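Local coordinates for protein glycinin (Glycine max, PDB 1OD5) that serves as a soybean seed storage globulin that assembles as a hexamer and is probably a reserve of sulfur-containing amino acids, at residues Asn12-Glu17 / His36-Cys41; Ala347-Thr352 / Ala368-Leu373; Val390-Arg395 / Gly418-Val423; Lys397-Val402 / Val410-Leu415. All blocks are in the same frame, centred on the assembly; numbering follows the deposited sequence.

Interaction 1 of 4, residues Asn12-Glu17 / His36-Cys41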
loop_
_atom_site.group_PDB
_atom_site.type_symbol
_atom_site.label_atom_id
_atom_site.label_comp_id
_atom_site.label_asym_id
_atom_site.label_seq_id
_atom_site.Cartn_x
_atom_site.Cartn_y
_atom_site.Cartn_z
ATOM N N ASN A 12 -26.442 -28.939 11.761
ATOM C CA ASN A 12 -26.990 -29.515 10.566
ATOM C C ASN A 12 -26.913 -28.466 9.445
ATOM O O ASN A 12 -27.020 -27.254 9.665
ATOM C CB ASN A 12 -28.420 -29.937 10.818
ATOM C CG ASN A 12 -28.912 -30.702 9.620
ATOM O OD1 ASN A 12 -28.365 -31.760 9.301
ATOM N ND2 ASN A 12 -29.899 -30.174 8.890
ATOM N N LEU A 13 -26.716 -28.938 8.216
ATOM C CA LEU A 13 -26.621 -28.053 7.071
ATOM C C LEU A 13 -27.567 -28.595 6.026
ATOM O O LEU A 13 -27.633 -29.805 5.844
ATOM C CB LEU A 13 -25.183 -28.099 6.600
ATOM C CG LEU A 13 -24.223 -26.941 6.422
ATOM C CD1 LEU A 13 -24.196 -26.001 7.611
ATOM C CD2 LEU A 13 -22.848 -27.576 6.202
ATOM N N ASN A 14 -28.291 -27.758 5.305
ATOM C CA ASN A 14 -29.209 -28.250 4.287
ATOM C C ASN A 14 -28.891 -27.803 2.871
ATOM O O ASN A 14 -28.356 -26.715 2.671
ATOM C CB ASN A 14 -30.648 -27.785 4.535
ATOM C CG ASN A 14 -31.376 -28.449 5.693
ATOM O OD1 ASN A 14 -31.402 -27.911 6.796
ATOM N ND2 ASN A 14 -31.975 -29.621 5.492
ATOM N N ALA A 15 -29.290 -28.593 1.859
ATOM C CA ALA A 15 -29.077 -28.224 0.473
ATOM C C ALA A 15 -30.316 -27.408 0.175
ATOM O O ALA A 15 -31.438 -27.911 0.235
ATOM C CB ALA A 15 -29.051 -29.453 -0.412
ATOM N N LEU A 16 -30.137 -26.130 -0.127
ATOM C CA LEU A 16 -31.219 -25.209 -0.402
ATOM C C LEU A 16 -31.652 -24.903 -1.823
ATOM O O LEU A 16 -30.853 -24.776 -2.756
ATOM C CB LEU A 16 -30.890 -23.884 0.287
ATOM C CG LEU A 16 -30.481 -23.954 1.754
ATOM C CD1 LEU A 16 -30.041 -22.579 2.226
ATOM C CD2 LEU A 16 -31.659 -24.466 2.581
ATOM N N GLU A 17 -32.970 -24.711 -1.981
ATOM C CA GLU A 17 -33.543 -24.378 -3.274
ATOM C C GLU A 17 -34.209 -23.015 -3.164
ATOM O O GLU A 17 -34.358 -22.509 -2.054
ATOM C CB GLU A 17 -34.528 -25.493 -3.684
ATOM C CG GLU A 17 -33.740 -26.764 -3.951
ATOM C CD GLU A 17 -34.264 -27.738 -5.006
ATOM O OE1 GLU A 17 -34.744 -27.312 -6.075
ATOM O OE2 GLU A 17 -34.136 -28.943 -4.763
ATOM N N HIS A 36 -32.515 -18.252 6.204
ATOM C CA HIS A 36 -32.079 -19.616 6.441
ATOM C C HIS A 36 -30.842 -19.532 7.324
ATOM O O HIS A 36 -30.018 -18.648 7.104
ATOM C CB HIS A 36 -31.679 -20.337 5.165
ATOM C CG HIS A 36 -32.817 -20.828 4.300
ATOM N ND1 HIS A 36 -33.359 -22.039 4.229
ATOM C CD2 HIS A 36 -33.466 -20.071 3.360
ATOM C CE1 HIS A 36 -34.286 -22.042 3.297
ATOM N NE2 HIS A 36 -34.340 -20.845 2.780
ATOM N N PRO A 37 -30.662 -20.352 8.361
ATOM C CA PRO A 37 -29.528 -20.324 9.267
ATOM C C PRO A 37 -28.153 -20.400 8.574
ATOM O O PRO A 37 -27.213 -19.738 8.995
ATOM C CB PRO A 37 -29.785 -21.500 10.183
ATOM C CG PRO A 37 -31.264 -21.673 10.152
ATOM C CD PRO A 37 -31.506 -21.501 8.691
ATOM N N GLU A 38 -28.052 -21.228 7.533
ATOM C CA GLU A 38 -26.838 -21.426 6.762
ATOM C C GLU A 38 -26.456 -20.128 6.087
ATOM O O GLU A 38 -25.322 -19.725 6.224
ATOM C CB GLU A 38 -27.011 -22.446 5.672
ATOM C CG GLU A 38 -27.470 -23.785 6.183
ATOM C CD GLU A 38 -28.985 -23.998 6.230
ATOM O OE1 GLU A 38 -29.416 -25.144 6.278
ATOM O OE2 GLU A 38 -29.752 -23.047 6.204
ATOM N N LEU A 39 -27.400 -19.464 5.411
ATOM C CA LEU A 39 -27.201 -18.220 4.723
ATOM C C LEU A 39 -26.847 -17.124 5.688
ATOM O O LEU A 39 -26.059 -16.234 5.354
ATOM C CB LEU A 39 -28.468 -17.877 3.958
ATOM C CG LEU A 39 -28.461 -18.183 2.463
ATOM C CD1 LEU A 39 -27.985 -19.571 2.268
ATOM C CD2 LEU A 39 -29.824 -18.075 1.843
ATOM N N GLN A 40 -27.387 -17.182 6.913
ATOM C CA GLN A 40 -27.086 -16.176 7.917
ATOM C C GLN A 40 -25.706 -16.304 8.521
ATOM O O GLN A 40 -25.117 -15.354 9.027
ATOM C CB GLN A 40 -28.084 -16.232 9.037
ATOM C CG GLN A 40 -29.400 -15.609 8.625
ATOM C CD GLN A 40 -30.265 -15.515 9.863
ATOM O OE1 GLN A 40 -30.116 -14.558 10.624
ATOM N NE2 GLN A 40 -31.141 -16.491 10.134
ATOM N N CYS A 41 -25.180 -17.510 8.499
ATOM C CA CYS A 41 -23.849 -17.782 9.009
ATOM C C CYS A 41 -22.830 -17.155 8.058
ATOM O O CYS A 41 -21.930 -16.458 8.503
ATOM C CB CYS A 41 -23.728 -19.270 9.076
ATOM S SG CYS A 41 -22.089 -19.918 9.374
#
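Leu-13 and Glu-38 mark the closest backbone approach, 6.6 Å from Leu-13 CA to Glu-38 CA, where the irregular, extended segment 12-17 passes the first turn of the helix that begins after the N-cap residue His-36. Glu-38 reaches across with a bend at chi2 (91°) that turns its carboxylate back toward the passing chain. Its OE1 accepts the backbone N-H of Asn-14 (N to OE1 3.0 Å) on the anti side, slightly out of the carboxylate plane, while OE2 lies beside Leu-16 CD1. With Glu-38 cut back to an alanine, the Asn-14 N-H is likely to lose this acceptor and a gap to open beside Leu-13 and Leu-16.

Leu-16 supplies the apolar half. Its CD1 sits over one face of the His-36 ring, 4.1 Å from the ring centroid and displaced toward the rim in a CH-pi contact, and also meets Leu-39 CD1 at 3.6 Å. The other branch, CD2, approaches His-36 ND1 (3.4 Å), while NE2 of the same ring bonds to Asp-19. Cys-41 is disulfide-linked to Cys-8. Segment and helix together pack an N-terminal chain against strand 420-423 of the second cupin domain, Leu-16 pairing through its backbone with Leu-420.

Interaction 2 of 4, residues Ala347-Thr352 / Ala368-Leu373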
loop_
_atom_site.group_PDB
_atom_site.type_symbol
_atom_site.label_atom_id
_atom_site.label_comp_id
_atom_site.label_asym_id
_atom_site.label_seq_id
_atom_site.Cartn_x
_atom_site.Cartn_y
_atom_site.Cartn_z
ATOM N N ALA A 347 -9.635 -37.221 -13.069
ATOM C CA ALA A 347 -10.490 -36.837 -11.958
ATOM C C ALA A 347 -11.291 -35.554 -12.111
ATOM O O ALA A 347 -12.451 -35.529 -11.703
ATOM C CB ALA A 347 -9.644 -36.727 -10.713
ATOM N N GLY A 348 -10.718 -34.490 -12.693
ATOM C CA GLY A 348 -11.425 -33.230 -12.891
ATOM C C GLY A 348 -10.504 -32.010 -12.902
ATOM O O GLY A 348 -9.281 -32.144 -12.966
ATOM N N ARG A 349 -11.045 -30.803 -12.787
ATOM C CA ARG A 349 -10.233 -29.605 -12.794
ATOM C C ARG A 349 -10.762 -28.550 -11.831
ATOM O O ARG A 349 -11.917 -28.631 -11.432
ATOM C CB ARG A 349 -10.223 -29.048 -14.194
ATOM C CG ARG A 349 -11.620 -28.734 -14.733
ATOM C CD ARG A 349 -11.396 -28.273 -16.133
ATOM N NE ARG A 349 -12.556 -28.117 -16.976
ATOM C CZ ARG A 349 -13.352 -27.060 -16.932
ATOM N NH1 ARG A 349 -14.347 -27.033 -17.788
ATOM N NH2 ARG A 349 -13.239 -26.066 -16.057
ATOM N N ILE A 350 -9.968 -27.547 -11.416
ATOM C CA ILE A 350 -10.373 -26.464 -10.505
ATOM C C ILE A 350 -9.813 -25.144 -11.032
ATOM O O ILE A 350 -8.651 -25.091 -11.410
ATOM C CB ILE A 350 -9.825 -26.696 -9.065
ATOM C CG1 ILE A 350 -10.428 -27.956 -8.495
ATOM C CG2 ILE A 350 -10.174 -25.517 -8.137
ATOM C CD1 ILE A 350 -9.593 -28.494 -7.338
ATOM N N SER A 351 -10.572 -24.077 -11.144
ATOM C CA SER A 351 -10.021 -22.819 -11.586
ATOM C C SER A 351 -10.298 -21.846 -10.482
ATOM O O SER A 351 -11.334 -21.940 -9.836
ATOM C CB SER A 351 -10.697 -22.293 -12.783
ATOM O OG SER A 351 -10.604 -23.352 -13.696
ATOM N N THR A 352 -9.429 -20.868 -10.255
ATOM C CA THR A 352 -9.638 -19.897 -9.208
ATOM C C THR A 352 -9.683 -18.532 -9.855
ATOM O O THR A 352 -8.876 -18.221 -10.740
ATOM C CB THR A 352 -8.493 -19.912 -8.208
ATOM O OG1 THR A 352 -8.383 -21.263 -7.826
ATOM C CG2 THR A 352 -8.690 -18.994 -6.993
ATOM N N ALA A 368 -13.830 -16.636 -6.230
ATOM C CA ALA A 368 -14.595 -17.824 -6.584
ATOM C C ALA A 368 -13.715 -18.885 -7.187
ATOM O O ALA A 368 -12.542 -18.661 -7.430
ATOM C CB ALA A 368 -15.652 -17.562 -7.653
ATOM N N GLN A 369 -14.304 -20.073 -7.313
ATOM C CA GLN A 369 -13.688 -21.241 -7.917
ATOM C C GLN A 369 -14.801 -21.891 -8.740
ATOM O O GLN A 369 -16.001 -21.613 -8.587
ATOM C CB GLN A 369 -13.186 -22.265 -6.910
ATOM C CG GLN A 369 -11.961 -21.720 -6.264
ATOM C CD GLN A 369 -11.219 -22.698 -5.395
ATOM O OE1 GLN A 369 -11.811 -23.322 -4.532
ATOM N NE2 GLN A 369 -9.911 -22.864 -5.585
ATOM N N TYR A 370 -14.370 -22.670 -9.716
ATOM C CA TYR A 370 -15.247 -23.402 -10.594
ATOM C C TYR A 370 -14.631 -24.770 -10.631
ATOM O O TYR A 370 -13.470 -24.874 -11.034
ATOM C CB TYR A 370 -15.234 -22.893 -11.972
ATOM C CG TYR A 370 -16.399 -23.490 -12.714
ATOM C CD1 TYR A 370 -16.228 -24.577 -13.573
ATOM C CD2 TYR A 370 -17.669 -22.953 -12.484
ATOM C CE1 TYR A 370 -17.338 -25.141 -14.195
ATOM C CE2 TYR A 370 -18.778 -23.515 -13.104
ATOM C CZ TYR A 370 -18.604 -24.606 -13.952
ATOM O OH TYR A 370 -19.718 -25.189 -14.516
ATOM N N VAL A 371 -15.307 -25.834 -10.176
ATOM C CA VAL A 371 -14.670 -27.126 -10.236
ATOM C C VAL A 371 -15.578 -28.067 -10.978
ATOM O O VAL A 371 -16.787 -27.874 -11.091
ATOM C CB VAL A 371 -14.191 -27.631 -8.738
ATOM C CG1 VAL A 371 -14.664 -26.668 -7.662
ATOM C CG2 VAL A 371 -14.563 -29.067 -8.485
ATOM N N VAL A 372 -14.885 -28.973 -11.661
ATOM C CA VAL A 372 -15.494 -29.978 -12.495
ATOM C C VAL A 372 -14.911 -31.290 -12.105
ATOM O O VAL A 372 -13.713 -31.478 -12.180
ATOM C CB VAL A 372 -15.198 -29.794 -14.001
ATOM C CG1 VAL A 372 -15.809 -30.968 -14.764
ATOM C CG2 VAL A 372 -15.781 -28.495 -14.520
ATOM N N LEU A 373 -15.755 -32.220 -11.701
ATOM C CA LEU A 373 -15.300 -33.536 -11.327
ATOM C C LEU A 373 -15.917 -34.461 -12.351
ATOM O O LEU A 373 -17.040 -34.295 -12.841
ATOM C CB LEU A 373 -15.775 -33.887 -9.941
ATOM C CG LEU A 373 -15.141 -33.164 -8.818
ATOM C CD1 LEU A 373 -15.852 -33.554 -7.535
ATOM C CD2 LEU A 373 -13.683 -33.525 -8.745
HETATM O O HOH W 1 -12.021 -25.629 -13.637
#
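Val-372 CG2 presses on the Arg-349 guanidinium from one face, almost over its centre, at 3.7 Å from CZ. The arginine gets there with CG wedged between backbone N and carbonyl carbon (chi1 58°) and the chain extended beyond, which carries the group along the sheet surface toward Tyr-370, whose ring edge faces NH2. That NH2 donates to a water lying in the guanidinium plane (NH2 to water O 2.7 Å), and the water donates on to Tyr-370 O. NH2 also bonds to Ala-335 O, while Tyr-370 OH is held by Glu-439 and Thr-394.

The strands, antiparallel at 178°, are neighbours in a sheet of the second cupin domain; Arg-349 N to Val-372 O (2.8 Å) and Ser-351 N to Tyr-370 O (3.0 Å) are two of their four backbone bonds.

On the face carrying Ile-350, Val-371, Thr-352 and Gln-369, Gln-369 NE2 gives a straight bond to Thr-352 OG1 (3.1 Å, 179°), with OG1 lying in the amide plane of Gln-369, and passes Ile-350 CG2. Replaced by a leucine, Gln-369 would probably leave Thr-352 OG1 without this donor and Lys-444, bound by OE1, without its acceptor. Glu-323 of a neighbouring subunit adds a weak bond to NE2. Ile-350 and Val-371 stand side by side, packed further out against Tyr-379.

Interaction 3 of 4, residues Val390-Arg395 / Gly418-Val423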
loop_
_atom_site.group_PDB
_atom_site.type_symbol
_atom_site.label_atom_id
_atom_site.label_comp_id
_atom_site.label_asym_id
_atom_site.label_seq_id
_atom_site.Cartn_x
_atom_site.Cartn_y
_atom_site.Cartn_z
ATOM N N VAL A 390 -20.093 -20.642 -0.575
ATOM C CA VAL A 390 -21.391 -21.027 -1.064
ATOM C C VAL A 390 -21.234 -21.725 -2.405
ATOM O O VAL A 390 -20.839 -21.132 -3.402
ATOM C CB VAL A 390 -22.287 -19.777 -1.235
ATOM C CG1 VAL A 390 -23.625 -20.128 -1.845
ATOM C CG2 VAL A 390 -22.569 -19.176 0.122
ATOM N N ILE A 391 -21.524 -23.014 -2.400
ATOM C CA ILE A 391 -21.479 -23.897 -3.549
ATOM C C ILE A 391 -22.831 -23.840 -4.254
ATOM O O ILE A 391 -23.870 -23.777 -3.607
ATOM C CB ILE A 391 -21.192 -25.342 -3.049
ATOM C CG1 ILE A 391 -19.790 -25.484 -2.526
ATOM C CG2 ILE A 391 -21.389 -26.326 -4.181
ATOM C CD1 ILE A 391 -19.554 -26.853 -1.855
ATOM N N TYR A 392 -22.873 -23.821 -5.574
ATOM C CA TYR A 392 -24.111 -23.847 -6.323
ATOM C C TYR A 392 -23.838 -24.873 -7.416
ATOM O O TYR A 392 -22.953 -24.636 -8.235
ATOM C CB TYR A 392 -24.421 -22.497 -6.945
ATOM C CG TYR A 392 -25.626 -22.612 -7.856
ATOM C CD1 TYR A 392 -26.912 -22.576 -7.307
ATOM C CD2 TYR A 392 -25.451 -22.781 -9.232
ATOM C CE1 TYR A 392 -28.031 -22.716 -8.137
ATOM C CE2 TYR A 392 -26.563 -22.923 -10.058
ATOM C CZ TYR A 392 -27.848 -22.892 -9.508
ATOM O OH TYR A 392 -28.951 -23.044 -10.331
ATOM N N VAL A 393 -24.537 -26.005 -7.518
ATOM C CA VAL A 393 -24.240 -26.979 -8.552
ATOM C C VAL A 393 -24.847 -26.575 -9.875
ATOM O O VAL A 393 -26.045 -26.401 -10.025
ATOM C CB VAL A 393 -24.736 -28.360 -8.068
ATOM C CG1 VAL A 393 -24.352 -29.424 -9.083
ATOM C CG2 VAL A 393 -24.074 -28.718 -6.728
ATOM N N THR A 394 -23.995 -26.410 -10.878
ATOM C CA THR A 394 -24.438 -25.973 -12.219
ATOM C C THR A 394 -24.777 -27.090 -13.208
ATOM O O THR A 394 -25.484 -26.882 -14.206
ATOM C CB THR A 394 -23.314 -25.036 -12.831
ATOM O OG1 THR A 394 -22.126 -25.827 -12.828
ATOM C CG2 THR A 394 -23.025 -23.754 -12.041
ATOM N N ARG A 395 -24.273 -28.280 -12.876
ATOM C CA ARG A 395 -24.470 -29.433 -13.729
ATOM C C ARG A 395 -24.116 -30.677 -12.953
ATOM O O ARG A 395 -23.271 -30.634 -12.063
ATOM C CB ARG A 395 -23.558 -29.303 -14.936
ATOM C CG ARG A 395 -23.907 -30.093 -16.199
ATOM C CD ARG A 395 -23.223 -31.461 -16.327
ATOM N NE ARG A 395 -21.784 -31.369 -16.498
ATOM C CZ ARG A 395 -20.979 -32.372 -16.114
ATOM N NH1 ARG A 395 -21.478 -33.478 -15.571
ATOM N NH2 ARG A 395 -19.647 -32.282 -16.232
ATOM N N GLY A 418 -28.798 -26.952 -9.482
ATOM C CA GLY A 418 -29.817 -26.084 -8.899
ATOM C C GLY A 418 -29.734 -25.951 -7.390
ATOM O O GLY A 418 -30.266 -25.012 -6.806
ATOM N N GLN A 419 -29.035 -26.853 -6.724
ATOM C CA GLN A 419 -28.930 -26.794 -5.285
ATOM C C GLN A 419 -27.756 -25.954 -4.820
ATOM O O GLN A 419 -26.697 -25.937 -5.454
ATOM C CB GLN A 419 -28.782 -28.199 -4.713
ATOM C CG GLN A 419 -29.958 -29.067 -5.125
ATOM C CD GLN A 419 -30.099 -30.348 -4.329
ATOM O OE1 GLN A 419 -29.150 -31.090 -4.078
ATOM N NE2 GLN A 419 -31.328 -30.597 -3.892
ATOM N N LEU A 420 -27.979 -25.353 -3.645
ATOM C CA LEU A 420 -27.046 -24.462 -2.965
ATOM C C LEU A 420 -26.562 -25.046 -1.626
ATOM O O LEU A 420 -27.412 -25.556 -0.903
ATOM C CB LEU A 420 -27.857 -23.204 -2.857
ATOM C CG LEU A 420 -27.479 -21.789 -2.486
ATOM C CD1 LEU A 420 -27.055 -21.718 -1.025
ATOM C CD2 LEU A 420 -26.503 -21.307 -3.540
ATOM N N LEU A 421 -25.268 -25.091 -1.248
ATOM C CA LEU A 421 -24.815 -25.610 0.037
ATOM C C LEU A 421 -23.783 -24.660 0.618
ATOM O O LEU A 421 -22.800 -24.318 -0.025
ATOM C CB LEU A 421 -24.156 -26.981 -0.082
ATOM C CG LEU A 421 -23.455 -27.604 1.135
ATOM C CD1 LEU A 421 -24.429 -27.977 2.237
ATOM C CD2 LEU A 421 -22.822 -28.896 0.710
ATOM N N VAL A 422 -23.934 -24.254 1.874
ATOM C CA VAL A 422 -23.014 -23.334 2.497
ATOM C C VAL A 422 -21.939 -24.077 3.228
ATOM O O VAL A 422 -22.246 -24.911 4.074
ATOM C CB VAL A 422 -23.788 -22.443 3.455
ATOM C CG1 VAL A 422 -22.873 -21.599 4.334
ATOM C CG2 VAL A 422 -24.653 -21.523 2.614
ATOM N N VAL A 423 -20.663 -23.883 2.935
ATOM C CA VAL A 423 -19.686 -24.603 3.733
ATOM C C VAL A 423 -18.984 -23.513 4.499
ATOM O O VAL A 423 -18.287 -22.711 3.883
ATOM C CB VAL A 423 -18.726 -25.357 2.842
ATOM C CG1 VAL A 423 -17.628 -25.993 3.707
ATOM C CG2 VAL A 423 -19.516 -26.384 2.030
#
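Ile-391 faces Leu-421, and Val-390 and Tyr-392 face Val-422 and Leu-420, in the antiparallel pairing of strands 389-394 and 420-423, part of one sheet of the C-terminal cupin beta-barrel. The short strand segments lie 4.7 Å apart at an angle of 156°, which reflects the sheet's twist. Ile-391 is bonded both ways to Leu-421, from N to Leu-421 O and from Leu-421 N to its own O, each at 3.0 Å. Beyond the regular pairing, Val-393 N meets Gln-419 O nearly along the C=O axis, and Gly-418 N closes on Val-393 O at 2.9 Å, which carries the bonding back beyond the start of strand 420-423. Gly-418 has a positive phi (84°), a conformation that suits glycine at this turn into the strand.

The side chains sort onto two faces. The one carrying Ile-391 and Leu-421 is consistent with the barrel interior, since the Ile-391 side chain lies about 4 Å from the bound magnesium ion; Leu-421 packs on Phe-411 and Leu-415. Ile-391 CD1 also touches Val-423 CG2 (3.9 Å). On the other face Leu-420 CD2 fits between Val-390 CG1 (3.5 Å) and the edge of the Tyr-392 ring, while Val-390 CG2 meets Val-422 CG2. Helix 37-42 and Trp-32 cover this layer, Leu-39 reaching Leu-420 and Val-422, and Glu-38 reaching Val-422. Tyr-392 swings its CG away from the backbone N (chi1 173°), laying the ring along the chain at 418-419, where its OH comes within 3.5 Å of Gly-418 CA.

Interaction 4 of 4, residues Lys397-Val402 / Val410-Leu415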
loop_
_atom_site.group_PDB
_atom_site.type_symbol
_atom_site.label_atom_id
_atom_site.label_comp_id
_atom_site.label_asym_id
_atom_site.label_seq_id
_atom_site.Cartn_x
_atom_site.Cartn_y
_atom_site.Cartn_z
ATOM N N LYS A 397 -24.316 -34.225 -10.543
ATOM C CA LYS A 397 -24.643 -34.698 -9.233
ATOM C C LYS A 397 -23.445 -35.333 -8.570
ATOM O O LYS A 397 -22.688 -36.039 -9.219
ATOM C CB LYS A 397 -25.793 -35.730 -9.380
ATOM C CG LYS A 397 -26.188 -36.544 -8.153
ATOM C CD LYS A 397 -27.540 -37.226 -8.375
ATOM C CE LYS A 397 -28.018 -37.969 -7.120
ATOM N NZ LYS A 397 -27.284 -39.212 -6.934
ATOM N N GLY A 398 -23.330 -35.166 -7.262
ATOM C CA GLY A 398 -22.239 -35.751 -6.537
ATOM C C GLY A 398 -22.559 -35.892 -5.079
ATOM O O GLY A 398 -23.514 -35.340 -4.581
ATOM N N ARG A 399 -21.702 -36.577 -4.363
ATOM C CA ARG A 399 -21.850 -36.820 -2.954
ATOM C C ARG A 399 -20.986 -35.830 -2.191
ATOM O O ARG A 399 -19.757 -35.926 -2.229
ATOM C CB ARG A 399 -21.406 -38.249 -2.734
ATOM C CG ARG A 399 -21.530 -38.748 -1.327
ATOM C CD ARG A 399 -22.977 -38.931 -0.956
ATOM N NE ARG A 399 -23.081 -39.412 0.405
ATOM C CZ ARG A 399 -24.040 -40.271 0.763
ATOM N NH1 ARG A 399 -24.951 -40.745 -0.104
ATOM N NH2 ARG A 399 -24.112 -40.607 2.046
ATOM N N VAL A 400 -21.577 -34.886 -1.468
ATOM C CA VAL A 400 -20.825 -33.913 -0.710
ATOM C C VAL A 400 -20.890 -34.214 0.774
ATOM O O VAL A 400 -21.960 -34.561 1.282
ATOM C CB VAL A 400 -21.412 -32.547 -1.019
ATOM C CG1 VAL A 400 -20.612 -31.509 -0.293
ATOM C CG2 VAL A 400 -21.380 -32.258 -2.515
ATOM N N ARG A 401 -19.766 -34.020 1.469
ATOM C CA ARG A 401 -19.603 -34.230 2.899
ATOM C C ARG A 401 -18.935 -33.047 3.556
ATOM O O ARG A 401 -17.883 -32.656 3.075
ATOM C CB ARG A 401 -18.744 -35.440 3.175
ATOM C CG ARG A 401 -19.607 -36.653 3.278
ATOM C CD ARG A 401 -18.919 -37.952 2.963
ATOM N NE ARG A 401 -18.747 -38.037 1.535
ATOM C CZ ARG A 401 -18.747 -39.200 0.886
ATOM N NH1 ARG A 401 -18.564 -39.181 -0.447
ATOM N NH2 ARG A 401 -18.944 -40.352 1.531
ATOM N N VAL A 402 -19.467 -32.492 4.652
ATOM C CA VAL A 402 -18.950 -31.339 5.385
ATOM C C VAL A 402 -18.836 -31.756 6.842
ATOM O O VAL A 402 -19.821 -32.251 7.382
ATOM C CB VAL A 402 -19.923 -30.182 5.300
ATOM C CG1 VAL A 402 -19.263 -28.972 5.879
ATOM C CG2 VAL A 402 -20.371 -29.952 3.874
ATOM N N VAL A 410 -21.971 -32.548 9.518
ATOM C CA VAL A 410 -23.156 -31.697 9.460
ATOM C C VAL A 410 -23.902 -31.800 8.128
ATOM O O VAL A 410 -25.035 -31.320 8.037
ATOM C CB VAL A 410 -22.817 -30.194 9.707
ATOM C CG1 VAL A 410 -22.259 -30.013 11.093
ATOM C CG2 VAL A 410 -21.734 -29.711 8.765
ATOM N N PHE A 411 -23.285 -32.304 7.052
ATOM C CA PHE A 411 -23.956 -32.536 5.760
ATOM C C PHE A 411 -23.315 -33.783 5.188
ATOM O O PHE A 411 -22.097 -33.917 5.262
ATOM C CB PHE A 411 -23.770 -31.453 4.699
ATOM C CG PHE A 411 -24.603 -31.687 3.437
ATOM C CD1 PHE A 411 -24.048 -32.307 2.314
ATOM C CD2 PHE A 411 -25.930 -31.273 3.398
ATOM C CE1 PHE A 411 -24.805 -32.505 1.171
ATOM C CE2 PHE A 411 -26.680 -31.479 2.243
ATOM C CZ PHE A 411 -26.123 -32.087 1.130
ATOM N N ASP A 412 -24.076 -34.767 4.680
ATOM C CA ASP A 412 -23.513 -35.976 4.087
ATOM C C ASP A 412 -24.553 -36.529 3.134
ATOM O O ASP A 412 -25.349 -37.377 3.492
ATOM C CB ASP A 412 -23.157 -37.080 5.131
ATOM C CG ASP A 412 -22.441 -38.327 4.589
ATOM O OD1 ASP A 412 -22.412 -38.543 3.380
ATOM O OD2 ASP A 412 -21.892 -39.112 5.376
ATOM N N GLY A 413 -24.567 -36.092 1.882
ATOM C CA GLY A 413 -25.537 -36.595 0.923
ATOM C C GLY A 413 -25.270 -36.066 -0.474
ATOM O O GLY A 413 -24.232 -35.451 -0.700
ATOM N N GLU A 414 -26.209 -36.299 -1.402
ATOM C CA GLU A 414 -26.056 -35.834 -2.762
ATOM C C GLU A 414 -26.483 -34.397 -2.864
ATOM O O GLU A 414 -27.357 -33.910 -2.148
ATOM C CB GLU A 414 -26.924 -36.562 -3.765
ATOM C CG GLU A 414 -26.978 -38.084 -3.693
ATOM C CD GLU A 414 -25.729 -38.924 -3.972
ATOM O OE1 GLU A 414 -25.256 -38.935 -5.106
ATOM O OE2 GLU A 414 -25.249 -39.607 -3.059
ATOM N N LEU A 415 -25.806 -33.735 -3.781
ATOM C CA LEU A 415 -26.068 -32.358 -4.131
ATOM C C LEU A 415 -26.236 -32.491 -5.630
ATOM O O LEU A 415 -25.423 -33.143 -6.286
ATOM C CB LEU A 415 -24.899 -31.465 -3.878
ATOM C CG LEU A 415 -24.957 -30.402 -2.810
ATOM C CD1 LEU A 415 -23.792 -29.457 -3.054
ATOM C CD2 LEU A 415 -26.260 -29.617 -2.867
#
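Arg-399 stands between two acids of the opposite strand, Asp-412 and Glu-414, and takes a different grip on each. Toward Asp-412 it works side-on: NE and NH2 both converge on the single oxygen OD1, NH2 at 3.0 Å from it, with the carboxylate turned almost perpendicular to the guanidinium (planes 83° apart). NE lies nearly in line with the C-O bond of OD1, although its own N-H is bent away (138°), whereas NH2 reaches OD1 from above the carboxylate plane. On the other flank NH1 gives a fairly straight bond to Glu-414 OE2 (3.2 Å) at the guanidinium edge, and Gly-413 CA lies over one face. The bend at Arg-399 chi2 (71°) folds the chain across the strand pair so that both acids can be served.

Glu-414 completes a four-residue salt-bridge network, since its OE1 takes Lys-397 NZ at 2.7 Å from above the carboxylate plane. With two cations on its two oxygens the carboxylate is probably held in its charged form. Arg-401 runs alongside Asp-412, Arg-401 CG lying 3.4 Å from Asp-412 OD1; the guanidinium attracts that oxygen by charge, without an N-H pointing at it.

The other face is apolar: Val-400 CG2 packs on Leu-415 CD1 (3.7 Å), the Phe-411 ring turns its edge to Val-400 O, and Val-402 CG2 touches Phe-411 CB. A classic beta bulge sets Val-410 and Phe-411 both opposite Val-402. This beta hairpin of strands 396-403 and 409-416 borders strand 428-434, turns its apolar face to strand 420-423, and meets Phe-211 of a neighbouring subunit through an Arg-401 cation-pi contact.

Along the chain, interaction 1 comes first, then interaction 2, then interaction 3, whose two strands come before and after the hairpin of interaction 4 in the sequence. Interactions 2 and 3 belong to one sheet of the second cupin domain, their centres 13 Å apart, joined where Tyr-370 OH meets Thr-394 OG1. Interactions 3 and 4 lie 10 Å apart between centres and pack through Leu-421, Val-400 and Phe-411. Interaction 1 touches both through probable Leu-16 N to Leu-420 O and Leu-13 N to Val-410 O bonds, yet stays about 16 Å from interaction 2 at nearest atoms. The N-terminal segment is thus joined to one side of the second cupin domain, at strands 409-416 and 420-423.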